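Hydrazine synthase subunit alpha (Candidatus Kuenenia stuttgartiensis, PDB 5C2V) forms part of the hydrazine synthase complex, where it condenses hydroxylamine made in the gamma subunit with ammonia to yield hydrazine. Local coordinates at residues K90-G95 with P128-A133; A79-T84 with T124-I129; R463-Y468 with Y528-D533; G504-Q509 with P591-Y596. All blocks are in the same frame, centred on the assembly; numbering follows the deposited sequence.

Contact 1: K90-G95 with P128-A133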
# COMPACT_ATOMS: atom_id res chain seq x y z
N LYS D 90 23.79 14.65 -38.34
CA LYS D 90 24.60 13.67 -37.62
C LYS D 90 23.89 13.21 -36.35
O LYS D 90 22.94 13.86 -35.89
CB LYS D 90 25.98 14.24 -37.27
CG LYS D 90 26.07 14.88 -35.90
CD LYS D 90 27.48 15.33 -35.57
CE LYS D 90 27.57 15.85 -34.15
NZ LYS D 90 28.94 16.34 -33.81
N PHE D 91 24.33 12.10 -35.78
CA PHE D 91 23.74 11.59 -34.55
C PHE D 91 24.76 10.86 -33.67
O PHE D 91 25.83 10.46 -34.13
CB PHE D 91 22.56 10.67 -34.86
CG PHE D 91 22.96 9.37 -35.50
CD1 PHE D 91 23.14 8.23 -34.73
CD2 PHE D 91 23.15 9.28 -36.87
CE1 PHE D 91 23.50 7.03 -35.31
CE2 PHE D 91 23.51 8.09 -37.45
CZ PHE D 91 23.68 6.96 -36.68
N ALA D 92 24.40 10.71 -32.40
CA ALA D 92 25.22 9.98 -31.44
C ALA D 92 24.48 8.73 -30.98
O ALA D 92 23.25 8.68 -31.01
CB ALA D 92 25.58 10.86 -30.26
N PHE D 93 25.23 7.72 -30.54
CA PHE D 93 24.63 6.46 -30.14
C PHE D 93 25.54 5.65 -29.22
O PHE D 93 26.66 6.05 -28.92
CB PHE D 93 24.28 5.63 -31.37
CG PHE D 93 25.47 5.24 -32.21
CD1 PHE D 93 26.01 6.12 -33.12
CD2 PHE D 93 26.03 3.98 -32.09
CE1 PHE D 93 27.11 5.76 -33.89
CE2 PHE D 93 27.12 3.61 -32.86
CZ PHE D 93 27.66 4.51 -33.76
N ALA D 94 25.03 4.50 -28.78
CA ALA D 94 25.82 3.55 -28.01
C ALA D 94 26.11 2.34 -28.88
O ALA D 94 25.23 1.86 -29.59
CB ALA D 94 25.09 3.15 -26.75
N GLY D 95 27.35 1.85 -28.84
CA GLY D 95 27.72 0.75 -29.71
C GLY D 95 28.86 -0.13 -29.23
O GLY D 95 29.69 0.28 -28.43
N PRO D 128 23.16 8.46 -25.07
CA PRO D 128 23.78 9.78 -25.16
C PRO D 128 22.83 10.84 -25.72
O PRO D 128 22.00 10.52 -26.57
CB PRO D 128 24.95 9.55 -26.11
CG PRO D 128 24.46 8.48 -27.03
CD PRO D 128 23.55 7.60 -26.21
N ILE D 129 22.94 12.07 -25.24
CA ILE D 129 22.19 13.19 -25.80
C ILE D 129 23.09 14.42 -25.93
O ILE D 129 24.09 14.54 -25.22
CB ILE D 129 20.96 13.57 -24.94
CG1 ILE D 129 21.39 13.95 -23.52
CG2 ILE D 129 19.94 12.44 -24.92
CD1 ILE D 129 20.26 14.47 -22.66
N TYR D 130 22.72 15.32 -26.83
CA TYR D 130 23.47 16.56 -27.01
C TYR D 130 22.87 17.67 -26.16
O TYR D 130 21.66 17.90 -26.18
CB TYR D 130 23.49 16.98 -28.48
CG TYR D 130 24.30 16.06 -29.37
CD1 TYR D 130 25.68 15.97 -29.24
CD2 TYR D 130 23.69 15.29 -30.34
CE1 TYR D 130 26.43 15.14 -30.05
CE2 TYR D 130 24.42 14.45 -31.16
CZ TYR D 130 25.79 14.38 -31.01
OH TYR D 130 26.53 13.55 -31.82
N TYR D 131 23.73 18.35 -25.42
CA TYR D 131 23.33 19.52 -24.66
C TYR D 131 24.20 20.68 -25.09
O TYR D 131 25.41 20.64 -24.92
CB TYR D 131 23.46 19.28 -23.16
CG TYR D 131 22.99 20.43 -22.30
CD1 TYR D 131 21.64 20.78 -22.26
CD2 TYR D 131 23.88 21.17 -21.54
CE1 TYR D 131 21.20 21.83 -21.48
CE2 TYR D 131 23.45 22.22 -20.76
CZ TYR D 131 22.11 22.55 -20.73
OH TYR D 131 21.67 23.59 -19.95
N ALA D 132 23.60 21.73 -25.64
CA ALA D 132 24.42 22.76 -26.23
C ALA D 132 24.76 23.80 -25.18
O ALA D 132 23.91 24.59 -24.75
CB ALA D 132 23.70 23.38 -27.41
N ALA D 133 26.02 23.79 -24.77
CA ALA D 133 26.51 24.62 -23.68
C ALA D 133 27.55 25.60 -24.21
O ALA D 133 28.66 25.21 -24.55
CB ALA D 133 27.09 23.76 -22.57

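Contact 2: A79-T84 with T124-I129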
# COMPACT_ATOMS: atom_id res chain seq x y z
N ALA D 79 24.64 -2.03 -31.83
CA ALA D 79 24.45 -0.59 -31.89
C ALA D 79 23.01 -0.20 -31.58
O ALA D 79 22.07 -0.82 -32.09
CB ALA D 79 24.86 -0.06 -33.24
N PHE D 80 22.84 0.84 -30.77
CA PHE D 80 21.51 1.26 -30.32
C PHE D 80 21.53 2.67 -29.73
O PHE D 80 22.56 3.34 -29.73
CB PHE D 80 20.96 0.26 -29.30
CG PHE D 80 21.83 0.07 -28.09
CD1 PHE D 80 22.94 -0.76 -28.15
CD2 PHE D 80 21.54 0.71 -26.90
CE1 PHE D 80 23.75 -0.94 -27.04
CE2 PHE D 80 22.34 0.53 -25.79
CZ PHE D 80 23.45 -0.30 -25.86
N ASP D 81 20.37 3.10 -29.23
CA ASP D 81 20.18 4.42 -28.62
C ASP D 81 20.56 5.59 -29.53
O ASP D 81 21.52 6.30 -29.26
CB ASP D 81 20.98 4.52 -27.32
CG ASP D 81 20.33 3.79 -26.17
OD1 ASP D 81 19.09 3.61 -26.20
OD2 ASP D 81 21.05 3.39 -25.23
N PRO D 82 19.79 5.79 -30.62
CA PRO D 82 20.05 6.92 -31.52
C PRO D 82 19.63 8.27 -30.92
O PRO D 82 18.57 8.35 -30.32
CB PRO D 82 19.20 6.60 -32.75
CG PRO D 82 18.71 5.18 -32.56
CD PRO D 82 18.66 4.98 -31.09
N CYS D 83 20.47 9.29 -31.09
CA CYS D 83 20.07 10.66 -30.76
C CYS D 83 20.59 11.63 -31.82
O CYS D 83 21.80 11.73 -32.02
CB CYS D 83 20.57 11.06 -29.38
SG CYS D 83 19.92 12.64 -28.77
N THR D 84 19.69 12.35 -32.47
CA THR D 84 20.08 13.23 -33.57
C THR D 84 20.66 14.55 -33.07
O THR D 84 20.31 15.03 -31.99
CB THR D 84 18.89 13.55 -34.50
OG1 THR D 84 17.92 14.34 -33.81
CG2 THR D 84 18.24 12.26 -34.99
N THR D 124 30.13 0.20 -19.03
CA THR D 124 29.11 0.30 -20.07
C THR D 124 28.58 1.73 -20.22
O THR D 124 28.45 2.46 -19.23
CB THR D 124 27.92 -0.64 -19.77
OG1 THR D 124 28.41 -1.93 -19.39
CG2 THR D 124 27.01 -0.77 -20.98
N CYS D 125 28.28 2.13 -21.46
CA CYS D 125 27.73 3.46 -21.73
C CYS D 125 26.53 3.38 -22.69
O CYS D 125 26.54 2.59 -23.63
CB CYS D 125 28.80 4.37 -22.33
SG CYS D 125 30.33 4.48 -21.39
N ARG D 126 25.52 4.20 -22.44
CA ARG D 126 24.36 4.27 -23.33
C ARG D 126 23.53 5.54 -23.17
O ARG D 126 23.79 6.37 -22.29
CB ARG D 126 23.46 3.05 -23.13
CG ARG D 126 22.91 2.90 -21.72
CD ARG D 126 22.01 1.68 -21.61
NE ARG D 126 20.88 1.75 -22.54
CZ ARG D 126 19.67 2.17 -22.21
NH1 ARG D 126 19.42 2.56 -20.96
NH2 ARG D 126 18.70 2.21 -23.11
N SER D 127 22.52 5.66 -24.02
CA SER D 127 21.61 6.82 -24.08
C SER D 127 22.31 8.18 -24.07
O SER D 127 22.09 8.98 -23.15
CB SER D 127 20.61 6.75 -22.93
OG SER D 127 19.77 5.61 -23.05
N PRO D 128 23.16 8.46 -25.07
CA PRO D 128 23.78 9.78 -25.16
C PRO D 128 22.83 10.84 -25.72
O PRO D 128 22.00 10.52 -26.57
CB PRO D 128 24.95 9.55 -26.11
CG PRO D 128 24.46 8.48 -27.03
CD PRO D 128 23.55 7.60 -26.21
N ILE D 129 22.94 12.07 -25.24
CA ILE D 129 22.19 13.19 -25.80
C ILE D 129 23.09 14.42 -25.93
O ILE D 129 24.09 14.54 -25.22
CB ILE D 129 20.96 13.57 -24.94
CG1 ILE D 129 21.39 13.95 -23.52
CG2 ILE D 129 19.94 12.44 -24.92
CD1 ILE D 129 20.26 14.47 -22.66

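Contact 3: R463-Y468 with Y528-D533. With HEC (heme c), chain B.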
# COMPACT_ATOMS: atom_id res chain seq x y z
N ARG D 463 22.58 13.61 12.05
CA ARG D 463 23.56 12.62 11.65
C ARG D 463 23.66 12.55 10.13
O ARG D 463 22.64 12.43 9.44
CB ARG D 463 23.22 11.24 12.23
CG ARG D 463 24.18 10.15 11.79
CD ARG D 463 23.77 8.77 12.30
NE ARG D 463 23.83 8.69 13.76
CZ ARG D 463 22.76 8.62 14.54
NH1 ARG D 463 21.54 8.63 14.01
NH2 ARG D 463 22.90 8.55 15.86
N ILE D 464 24.88 12.61 9.62
CA ILE D 464 25.13 12.55 8.19
C ILE D 464 25.86 11.26 7.85
O ILE D 464 26.95 10.98 8.38
CB ILE D 464 25.95 13.76 7.70
CG1 ILE D 464 25.41 15.05 8.32
CG2 ILE D 464 25.93 13.83 6.18
CD1 ILE D 464 26.20 16.28 7.93
N ILE D 465 25.24 10.50 6.94
CA ILE D 465 25.65 9.14 6.61
C ILE D 465 26.05 9.02 5.14
O ILE D 465 25.35 9.52 4.27
CB ILE D 465 24.50 8.15 6.91
CG1 ILE D 465 24.17 8.14 8.40
CG2 ILE D 465 24.85 6.75 6.42
CD1 ILE D 465 22.95 7.31 8.75
N GLN D 466 27.16 8.34 4.87
CA GLN D 466 27.59 8.10 3.49
C GLN D 466 27.39 6.65 3.08
O GLN D 466 27.91 5.73 3.72
CB GLN D 466 29.06 8.49 3.30
CG GLN D 466 29.58 8.23 1.90
CD GLN D 466 31.05 8.54 1.75
OE1 GLN D 466 31.66 9.17 2.62
NE2 GLN D 466 31.65 8.10 0.65
N GLY D 467 26.64 6.44 2.01
CA GLY D 467 26.43 5.11 1.46
C GLY D 467 27.66 4.54 0.80
O GLY D 467 28.27 5.17 -0.07
N TYR D 468 28.04 3.33 1.20
CA TYR D 468 29.15 2.62 0.57
C TYR D 468 28.63 1.69 -0.52
O TYR D 468 27.73 0.89 -0.28
CB TYR D 468 29.95 1.83 1.60
CG TYR D 468 30.54 2.66 2.72
CD1 TYR D 468 30.83 4.00 2.54
CD2 TYR D 468 30.80 2.09 3.96
CE1 TYR D 468 31.37 4.76 3.56
CE2 TYR D 468 31.33 2.84 4.99
CZ TYR D 468 31.62 4.17 4.78
OH TYR D 468 32.16 4.92 5.81
N TYR D 528 23.00 10.93 2.99
CA TYR D 528 21.71 11.41 3.47
C TYR D 528 21.79 11.83 4.94
O TYR D 528 22.85 11.72 5.56
CB TYR D 528 20.62 10.35 3.26
CG TYR D 528 20.82 9.07 4.04
CD1 TYR D 528 20.23 8.88 5.28
CD2 TYR D 528 21.60 8.04 3.52
CE1 TYR D 528 20.40 7.71 5.99
CE2 TYR D 528 21.78 6.86 4.22
CZ TYR D 528 21.18 6.70 5.46
OH TYR D 528 21.35 5.54 6.16
N MET D 529 20.68 12.29 5.49
CA MET D 529 20.69 12.91 6.81
C MET D 529 19.61 12.37 7.75
O MET D 529 18.61 11.81 7.31
CB MET D 529 20.52 14.43 6.68
CG MET D 529 19.26 14.84 5.93
SD MET D 529 19.56 16.12 4.71
CE MET D 529 20.64 15.25 3.58
N GLN D 530 19.83 12.54 9.05
CA GLN D 530 18.86 12.16 10.07
C GLN D 530 18.76 13.23 11.16
O GLN D 530 19.76 13.59 11.77
CB GLN D 530 19.24 10.82 10.71
CG GLN D 530 19.10 9.61 9.81
CD GLN D 530 19.50 8.33 10.51
OE1 GLN D 530 20.37 8.33 11.39
NE2 GLN D 530 18.87 7.23 10.13
N ILE D 531 17.55 13.73 11.40
CA ILE D 531 17.34 14.68 12.49
C ILE D 531 17.32 13.94 13.83
O ILE D 531 16.74 12.86 13.94
CB ILE D 531 16.04 15.49 12.30
CG1 ILE D 531 14.82 14.57 12.21
CG2 ILE D 531 16.14 16.35 11.05
CD1 ILE D 531 13.51 15.31 12.04
N LEU D 532 17.96 14.52 14.84
CA LEU D 532 18.17 13.82 16.11
C LEU D 532 17.55 14.54 17.30
O LEU D 532 17.52 15.77 17.34
CB LEU D 532 19.66 13.61 16.35
CG LEU D 532 20.50 13.08 15.18
CD1 LEU D 532 21.96 12.93 15.59
CD2 LEU D 532 19.94 11.77 14.66
N ASP D 533 17.08 13.78 18.28
CA ASP D 533 16.54 14.35 19.51
C ASP D 533 17.64 14.55 20.54
O ASP D 533 18.82 14.39 20.23
CB ASP D 533 15.42 13.47 20.08
CG ASP D 533 15.85 12.03 20.32
OD1 ASP D 533 17.07 11.74 20.26
OD2 ASP D 533 14.97 11.18 20.57
FE HEC B . 14.86 15.47 1.81
CHA HEC B . 13.32 12.88 0.13
CHB HEC B . 16.36 16.46 -1.11
CHC HEC B . 16.72 17.82 3.54
CHD HEC B . 13.54 14.36 4.78
NA HEC B . 14.84 14.80 -0.12
C1A HEC B . 14.14 13.71 -0.60
C2A HEC B . 14.43 13.58 -2.01
C3A HEC B . 15.26 14.56 -2.36
C4A HEC B . 15.54 15.35 -1.18
CMA HEC B . 15.84 14.81 -3.77
CAA HEC B . 13.85 12.48 -2.94
CBA HEC B . 12.66 13.03 -3.73
CGA HEC B . 11.50 13.31 -2.81
O1A HEC B . 10.92 14.43 -2.89
O2A HEC B . 11.14 12.42 -2.00
NB HEC B . 16.39 16.80 1.33
C1B HEC B . 16.62 17.20 0.02
C2B HEC B . 17.18 18.54 0.06
C3B HEC B . 17.28 18.91 1.34
C4B HEC B . 16.79 17.83 2.17
CMB HEC B . 17.59 19.38 -1.17
CAB HEC B . 17.83 20.28 1.82
CBB HEC B . 19.15 20.07 2.59
NC HEC B . 15.05 16.03 3.79
C1C HEC B . 15.95 16.95 4.30
C2C HEC B . 15.86 16.92 5.74
C3C HEC B . 15.07 15.90 6.08
C4C HEC B . 14.49 15.36 4.86
CMC HEC B . 16.79 17.69 6.71
CAC HEC B . 14.75 15.46 7.52
CBC HEC B . 15.32 14.05 7.78
ND HEC B . 13.63 13.87 2.37
C1D HEC B . 13.20 13.63 3.67
C2D HEC B . 12.32 12.49 3.68
C3D HEC B . 12.25 12.02 2.22
C4D HEC B . 13.10 12.94 1.49
CMD HEC B . 11.61 11.87 4.90
CAD HEC B . 11.46 10.83 1.64
CBD HEC B . 12.04 9.54 2.19
CGD HEC B . 11.26 8.37 1.67
O1D HEC B . 11.48 7.24 2.18
O2D HEC B . 10.42 8.56 0.75

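Contact 4: G504-Q509 with P591-Y596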
# COMPACT_ATOMS: atom_id res chain seq x y z
N GLY D 504 28.40 4.35 6.29
CA GLY D 504 29.18 4.84 7.41
C GLY D 504 28.82 6.28 7.75
O GLY D 504 28.01 6.90 7.07
N ILE D 505 29.42 6.80 8.81
CA ILE D 505 29.06 8.11 9.31
C ILE D 505 29.95 9.21 8.74
O ILE D 505 31.15 9.27 9.03
CB ILE D 505 29.14 8.16 10.85
CG1 ILE D 505 28.31 7.03 11.47
CG2 ILE D 505 28.68 9.52 11.37
CD1 ILE D 505 28.38 6.97 12.98
N ILE D 506 29.36 10.08 7.93
CA ILE D 506 30.05 11.28 7.47
C ILE D 506 30.35 12.14 8.69
O ILE D 506 31.47 12.62 8.87
CB ILE D 506 29.22 12.09 6.45
CG1 ILE D 506 29.41 11.51 5.05
CG2 ILE D 506 29.64 13.55 6.46
CD1 ILE D 506 28.69 12.29 3.97
N GLY D 507 29.34 12.33 9.54
CA GLY D 507 29.56 13.04 10.78
C GLY D 507 28.32 13.73 11.31
O GLY D 507 27.28 13.73 10.66
N TYR D 508 28.43 14.36 12.47
CA TYR D 508 27.29 15.00 13.10
C TYR D 508 27.40 16.52 13.05
O TYR D 508 28.50 17.07 13.08
CB TYR D 508 27.15 14.54 14.55
CG TYR D 508 26.83 13.08 14.72
CD1 TYR D 508 25.53 12.64 14.88
CD2 TYR D 508 27.85 12.13 14.74
CE1 TYR D 508 25.23 11.30 15.06
CE2 TYR D 508 27.57 10.79 14.91
CZ TYR D 508 26.26 10.38 15.07
OH TYR D 508 25.97 9.04 15.24
N GLN D 509 26.25 17.19 12.98
CA GLN D 509 26.25 18.65 13.01
C GLN D 509 25.12 19.19 13.88
O GLN D 509 23.99 18.71 13.79
CB GLN D 509 26.13 19.22 11.59
CG GLN D 509 26.34 20.72 11.52
CD GLN D 509 27.72 21.13 12.02
OE1 GLN D 509 27.85 22.06 12.80
NE2 GLN D 509 28.75 20.42 11.56
N PRO D 591 30.89 25.13 9.69
CA PRO D 591 31.63 24.04 10.33
C PRO D 591 31.51 22.71 9.59
O PRO D 591 30.47 22.41 9.01
CB PRO D 591 30.98 23.94 11.72
CG PRO D 591 30.29 25.24 11.92
CD PRO D 591 29.83 25.66 10.56
N PHE D 592 32.59 21.92 9.61
CA PHE D 592 32.57 20.59 9.03
C PHE D 592 31.91 19.59 9.98
O PHE D 592 31.86 19.82 11.18
CB PHE D 592 34.00 20.14 8.69
CG PHE D 592 34.59 20.85 7.52
CD1 PHE D 592 35.29 22.04 7.69
CD2 PHE D 592 34.45 20.35 6.24
CE1 PHE D 592 35.84 22.71 6.62
CE2 PHE D 592 35.00 21.01 5.15
CZ PHE D 592 35.69 22.19 5.34
N ALA D 593 31.40 18.50 9.42
CA ALA D 593 30.72 17.48 10.21
C ALA D 593 31.63 16.89 11.28
O ALA D 593 32.73 16.41 10.98
CB ALA D 593 30.19 16.37 9.30
N PHE D 594 31.17 16.93 12.52
CA PHE D 594 31.95 16.44 13.66
C PHE D 594 31.88 14.92 13.75
O PHE D 594 30.89 14.31 13.36
CB PHE D 594 31.45 17.07 14.96
CG PHE D 594 31.60 18.57 15.00
CD1 PHE D 594 30.67 19.39 14.38
CD2 PHE D 594 32.66 19.16 15.68
CE1 PHE D 594 30.80 20.77 14.42
CE2 PHE D 594 32.79 20.53 15.72
CZ PHE D 594 31.87 21.34 15.09
N ARG D 595 32.94 14.31 14.27
CA ARG D 595 33.03 12.86 14.33
C ARG D 595 32.22 12.26 15.48
O ARG D 595 31.53 11.25 15.30
CB ARG D 595 34.49 12.43 14.45
CG ARG D 595 34.68 10.96 14.78
CD ARG D 595 36.13 10.53 14.62
NE ARG D 595 36.42 10.07 13.27
CZ ARG D 595 36.79 8.83 12.97
NH1 ARG D 595 36.93 7.92 13.93
NH2 ARG D 595 37.03 8.49 11.71
N TYR D 596 32.28 12.88 16.66
CA TYR D 596 31.66 12.30 17.84
C TYR D 596 30.61 13.20 18.49
O TYR D 596 30.36 14.32 18.04
CB TYR D 596 32.72 11.95 18.88
CG TYR D 596 33.68 10.86 18.45
CD1 TYR D 596 33.23 9.72 17.80
CD2 TYR D 596 35.05 10.98 18.69
CE1 TYR D 596 34.11 8.73 17.40
CE2 TYR D 596 35.93 10.00 18.29
CZ TYR D 596 35.46 8.87 17.65
OH TYR D 596 36.34 7.89 17.26

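Contact 1: K90-G95 with P128-A133
Residues 90-95 and the strand part of 128-133 lie one over the other at an axis separation of 6.5 Å, running nearly antiparallel at 146°, with F93 and P128 closest in backbone position and no hydrogen bond between them. The gap is filled chiefly by A92, P128 and Y130, which all point their CB toward the opposite strand. Y130 reaches across, its CG beside the backbone N (chi1 -68°) carrying the phenol end to the opposite strand, where OH comes within 3.3 Å of A92 CB. Alanine suits this place because a single methyl is enough to meet the end of the ring. In the six-bladed beta-propeller of the N-terminal domain, this is blade against blade: strand 90-97 lies in one four-stranded sheet and strand 124-131 in the next. P128 brings a compact, rigid, puckered ring instead, its CG 3.7 Å from F93 N and 4.2 Å from A92 CB. At the other end the extended chain of K90 crosses Y130 obliquely, setting its CE 3.4 Å from Y130 OH, while its charged NZ goes on to a salt bridge with E107. Y130 OH also makes a weak hydrogen bond with E107, and the ring meets Y85 edge-to-face.

Contact 2: A79-T84 with T124-I129
D81 and R126 approach with their flat ends inclined to one another, carboxylate and guanidinium planes 48° apart, and D81 OD2 lies 3.2 Å from R126 NE in a salt bridge. The same oxygen accepts the backbone N-H of S127, with S127 N 3.0 Å from D81 OD2. That donor arrives from well above the carboxylate plane, 52° out of it, so one oxygen is held by a side-chain charge and a main-chain amide together. A short acidic side chain suits this place: its CG, anti to the carbonyl carbon, carries the carboxylate directly across to the other strand. F80 lies across R126 at about a right angle; ring and guanidinium are nearly coplanar and meet edge to edge, with F80 CE2 3.8 Å from R126 NE. Strands 76-84 and 124-131 run side by side here, 12° from parallel, consistent with their being the first strands of successive propeller blades, and these side chains and the S127 amide bridge them. Further along, C83 turns its SG away from its own backbone N to rest 3.9 Å from I129 CG2, and its CB sits 3.2 Å from P128 O; the small cysteine fits against a carbonyl and the CG2 methyl of a beta-branched side chain. The P128 ring presents CD to D81 O. The backbone N-H of D81 goes to the amide oxygen of Q384.

Contact 3: R463-Y468 with Y528-D533
R463 NH1 is gripped twice: it gives a hydrogen bond to Q530 OE1 at 2.9 Å and forms a salt bridge with D762. NE of the same guanidinium is hydrogen-bonded to Y508 OH. The Q530 amide oxygen lies in the guanidinium plane, at its edge, although the two flat groups stand almost perpendicular, 78° apart. R463 and Q530 run side by side off one face of the sheet, and arginine is long enough to bend round at chi3 (-64°) and offer NH1 to its neighbour. L532 sits over one face, its CD2 3.6 Å from R463 NH1. Beneath these side chains the backbones pair as antiparallel strands: R463 with Q530 and I465 with Y528 are hydrogen-bonded pairs, and I464 with M529 is the non-hydrogen-bonded pair between them. The bond from I465 N to Y528 O, 3.0 Å long, is almost straight. Beside it I465 lays its CB over the Y528 ring in a CH-pi contact, 4.1 Å from the centroid, while Y528 OH goes to R503. On the reverse face M529 turns to the heme c of the middle domain, its soft, flexible thioether placing SD 3.5 Å from the methine carbon CHC. I531 lines the same pocket with CG2. Strands 461-467 and 527-532 are the middle pair of a four-stranded sheet flanked by 503-510 and 538-541, and D762 brings the end of helix 751-762 against it.

Contact 4: G504-Q509 with P591-Y596
Y508 and F594 exchange two backbone hydrogen bonds, Y508 N to F594 O at 2.6 Å and F594 N to Y508 O at 2.7 Å, making a single antiparallel bridge between a strand and a segment that is irregular until the strand starting at Y596. A third, weak bond comes from a side chain: Q509 NE2 to F592 O, 3.2 Å. The Q509 chain starts anti to its own nitrogen and then bends at chi2, which swings the amide back over the loop; glutamine is both long enough and polar enough to meet a main-chain carbonyl there. Polar atoms also gather round an aromatic edge. Y508 O lies in the plane of the F594 ring, and the Q509 amide comes up to the same rim, Q509 NE2 3.5 Å from F594 CE1, with its plane tilted 47° to the ring. The apolar part is compact: A593 sets its CB 3.7 Å from G507 CA and 4.0 Å from I506 CG2. G507 has phi 153° and psi 177°, a conformation that suits glycine, and its bare CA lets the loop come close. I506 and G507 together face I464 in a classic beta bulge. Strand 503-510 pairs with 461-467 along its other side, so the loop adds a short bridge to the outer edge of the middle-domain sheet, while Y508 OH binds E759 of helix 751-762.

All four contacts are largely buried, but they divide into two distant pairs on opposite sides of the chain's centre. Contacts 1 and 2 both use strand 124-131, against 90-97 in contact 1 and its sheet neighbour 76-84 in contact 2. Neither has a backbone-to-backbone hydrogen bond between its segments, so side chains carry them, mainly apolar in contact 1, charged and joined by the S127 amide in contact 2. Contacts 3 and 4 meet on the middle-domain sheet, where main-chain hydrogen bonding leads: a regular antiparallel pairing beside the heme in contact 3, a lone bridge to a loop at the sheet's edge in contact 4. The bond from R463 NE to Y508 OH ties these last two together.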